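Sf11-rnase (Nicotiana alata, PDB 1IOO) is a secreted stylar T2-family ribonuclease that cleaves RNA and is associated with gametophytic self-incompatibility, the rejection of self pollen. Local coordinates at residues L70-D75 with Q81-Y86. Residues are numbered along the deposited sequence; the frame is centred on the assembly and turned at random.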
loop_
_atom_site.group_PDB
_atom_site.type_symbol
_atom_site.label_atom_id
_atom_site.label_comp_id
_atom_site.label_asym_id
_atom_site.label_seq_id
_atom_site.Cartn_x
_atom_site.Cartn_y
_atom_site.Cartn_z
ATOM N N LEU A 70 11.111 -2.645 -3.978
ATOM C CA LEU A 70 11.269 -2.763 -5.425
ATOM C C LEU A 70 12.369 -1.890 -6.025
ATOM O O LEU A 70 12.918 -2.241 -7.066
ATOM C CB LEU A 70 9.935 -2.438 -6.100
ATOM C CG LEU A 70 8.774 -3.352 -5.694
ATOM C CD1 LEU A 70 7.476 -2.814 -6.279
ATOM C CD2 LEU A 70 9.048 -4.770 -6.172
ATOM N N LYS A 71 12.696 -0.769 -5.395
ATOM C CA LYS A 71 13.681 0.155 -5.973
ATOM C C LYS A 71 15.131 -0.239 -5.689
ATOM O O LYS A 71 16.050 0.348 -6.264
ATOM C CB LYS A 71 13.436 1.572 -5.446
ATOM C CG LYS A 71 12.155 2.207 -5.956
ATOM C CD LYS A 71 11.564 3.183 -4.950
ATOM C CE LYS A 71 12.484 4.350 -4.652
ATOM N NZ LYS A 71 11.847 5.278 -3.667
ATOM N N PHE A 72 15.351 -1.232 -4.835
ATOM C CA PHE A 72 16.720 -1.596 -4.479
ATOM C C PHE A 72 17.021 -3.058 -4.716
ATOM O O PHE A 72 16.129 -3.907 -4.698
ATOM C CB PHE A 72 16.984 -1.277 -2.998
ATOM C CG PHE A 72 16.775 0.163 -2.643
ATOM C CD1 PHE A 72 15.511 0.645 -2.314
ATOM C CD2 PHE A 72 17.849 1.047 -2.659
ATOM C CE1 PHE A 72 15.321 1.991 -2.006
ATOM C CE2 PHE A 72 17.670 2.391 -2.353
ATOM C CZ PHE A 72 16.411 2.865 -2.028
ATOM N N GLU A 73 18.297 -3.340 -4.952
ATOM C CA GLU A 73 18.763 -4.703 -5.098
ATOM C C GLU A 73 18.392 -5.495 -3.849
ATOM O O GLU A 73 18.280 -4.922 -2.762
ATOM C CB GLU A 73 20.285 -4.718 -5.269
ATOM C CG GLU A 73 20.813 -4.070 -6.551
ATOM C CD GLU A 73 21.142 -2.580 -6.409
ATOM O OE1 GLU A 73 22.036 -2.110 -7.147
ATOM O OE2 GLU A 73 20.515 -1.882 -5.581
ATOM N N GLN A 74 18.205 -6.801 -3.996
ATOM C CA GLN A 74 17.821 -7.638 -2.868
ATOM C C GLN A 74 18.828 -7.566 -1.716
ATOM O O GLN A 74 18.434 -7.438 -0.558
ATOM C CB GLN A 74 17.650 -9.093 -3.314
ATOM C CG GLN A 74 17.234 -10.010 -2.182
ATOM C CD GLN A 74 16.742 -11.353 -2.674
ATOM O OE1 GLN A 74 17.059 -11.772 -3.785
ATOM N NE2 GLN A 74 15.969 -12.040 -1.841
ATOM N N ASP A 75 20.122 -7.650 -2.020
ATOM C CA ASP A 75 21.134 -7.619 -0.965
ATOM C C ASP A 75 21.088 -6.307 -0.188
ATOM O O ASP A 75 21.010 -6.309 1.042
ATOM C CB ASP A 75 22.535 -7.859 -1.538
ATOM C CG ASP A 75 23.602 -7.942 -0.456
ATOM O OD1 ASP A 75 23.308 -8.464 0.642
ATOM O OD2 ASP A 75 24.740 -7.497 -0.705
ATOM N N GLN A 81 17.938 -2.010 4.407
ATOM C CA GLN A 81 16.497 -1.768 4.595
ATOM C C GLN A 81 16.132 -0.274 4.467
ATOM O O GLN A 81 15.427 0.287 5.311
ATOM C CB GLN A 81 16.129 -2.314 5.985
ATOM C CG GLN A 81 16.564 -3.784 6.128
ATOM C CD GLN A 81 16.401 -4.382 7.508
ATOM O OE1 GLN A 81 15.663 -3.877 8.353
ATOM N NE2 GLN A 81 17.094 -5.493 7.736
ATOM N N PRO A 82 16.523 0.359 3.358
ATOM C CA PRO A 82 16.251 1.783 3.141
ATOM C C PRO A 82 14.786 2.213 3.124
ATOM O O PRO A 82 14.433 3.238 3.707
ATOM C CB PRO A 82 16.963 2.067 1.823
ATOM C CG PRO A 82 16.833 0.773 1.090
ATOM C CD PRO A 82 17.119 -0.255 2.157
ATOM N N SER A 83 13.933 1.449 2.453
ATOM C CA SER A 83 12.533 1.833 2.349
ATOM C C SER A 83 11.771 1.572 3.632
ATOM O O SER A 83 10.933 2.380 4.026
ATOM C CB SER A 83 11.867 1.142 1.164
ATOM O OG SER A 83 12.503 1.557 -0.029
ATOM N N TRP A 84 12.044 0.444 4.281
ATOM C CA TRP A 84 11.381 0.154 5.540
ATOM C C TRP A 84 11.738 1.208 6.577
ATOM O O TRP A 84 10.874 1.678 7.318
ATOM C CB TRP A 84 11.755 -1.241 6.053
ATOM C CG TRP A 84 11.374 -2.321 5.092
ATOM C CD1 TRP A 84 10.337 -2.290 4.189
ATOM C CD2 TRP A 84 12.042 -3.577 4.892
ATOM N NE1 TRP A 84 10.337 -3.440 3.436
ATOM C CE2 TRP A 84 11.366 -4.245 3.844
ATOM C CE3 TRP A 84 13.147 -4.200 5.491
ATOM C CZ2 TRP A 84 11.760 -5.505 3.378
ATOM C CZ3 TRP A 84 13.541 -5.461 5.024
ATOM C CH2 TRP A 84 12.845 -6.093 3.978
ATOM N N LYS A 85 13.012 1.595 6.611
ATOM C CA LYS A 85 13.459 2.617 7.547
ATOM C C LYS A 85 12.774 3.952 7.265
ATOM O O LYS A 85 12.273 4.606 8.174
ATOM C CB LYS A 85 14.980 2.818 7.473
ATOM C CG LYS A 85 15.465 3.904 8.441
ATOM C CD LYS A 85 16.911 4.325 8.201
ATOM C CE LYS A 85 17.891 3.235 8.544
ATOM N NZ LYS A 85 19.277 3.783 8.483
ATOM N N TYR A 86 12.748 4.350 5.999
ATOM C CA TYR A 86 12.128 5.615 5.625
ATOM C C TYR A 86 10.652 5.638 6.006
ATOM O O TYR A 86 10.162 6.608 6.589
ATOM C CB TYR A 86 12.265 5.848 4.121
ATOM C CG TYR A 86 11.713 7.172 3.660
ATOM C CD1 TYR A 86 12.217 8.372 4.166
ATOM C CD2 TYR A 86 10.703 7.232 2.706
ATOM C CE1 TYR A 86 11.727 9.601 3.726
ATOM C CE2 TYR A 86 10.207 8.457 2.257
ATOM C CZ TYR A 86 10.725 9.633 2.768
ATOM O OH TYR A 86 10.264 10.847 2.305
HETATM O O HOH W 1 11.604 0.513 -2.540
#
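Beside the probable binding site for the 3'-terminal nucleotide of the RNA in this T2 ribonuclease, Phe72, in the loop ahead of helix 74-80, packs its ring on Pro82 and touches Ser83 in the first turn of helix 82-92. The touch is a CH-pi contact: Pro82 CG stands 3.5 Å from the centroid of the Phe72 ring and only 6° off its normal, so all six ring carbons lie at nearly the same distance from it. Pro82 CB reaches the far end of the ring, 4.0 Å from Phe72 CZ. Phe72 CG sits anti to its own carbonyl carbon (chi1 -58°), which sends the ring across to the proline. Ser83 OG approaches obliquely, 3.5 Å from Phe72 CE1. Ser83 OG is also hydrogen-bonded to a water O at 2.9 Å, and the same water O accepts a weak bond from Lys71 N at 3.3 Å, a polar bridge next to the apolar pair. Gln69, which like Leu70 probably belongs to that site, accepts hydrogen bonds at OE1 from Ser83 N and Trp84 N; the Ser83 side chain lies about 5 Å from that of Gln87, a probable active-site residue. At the surface, the contact joins the loop before helix 74-80 to the start of helix 82-92, while Trp84 packs on helix 57-66 and Leu70 and Lys71 touch Phe15 of helix 12-18.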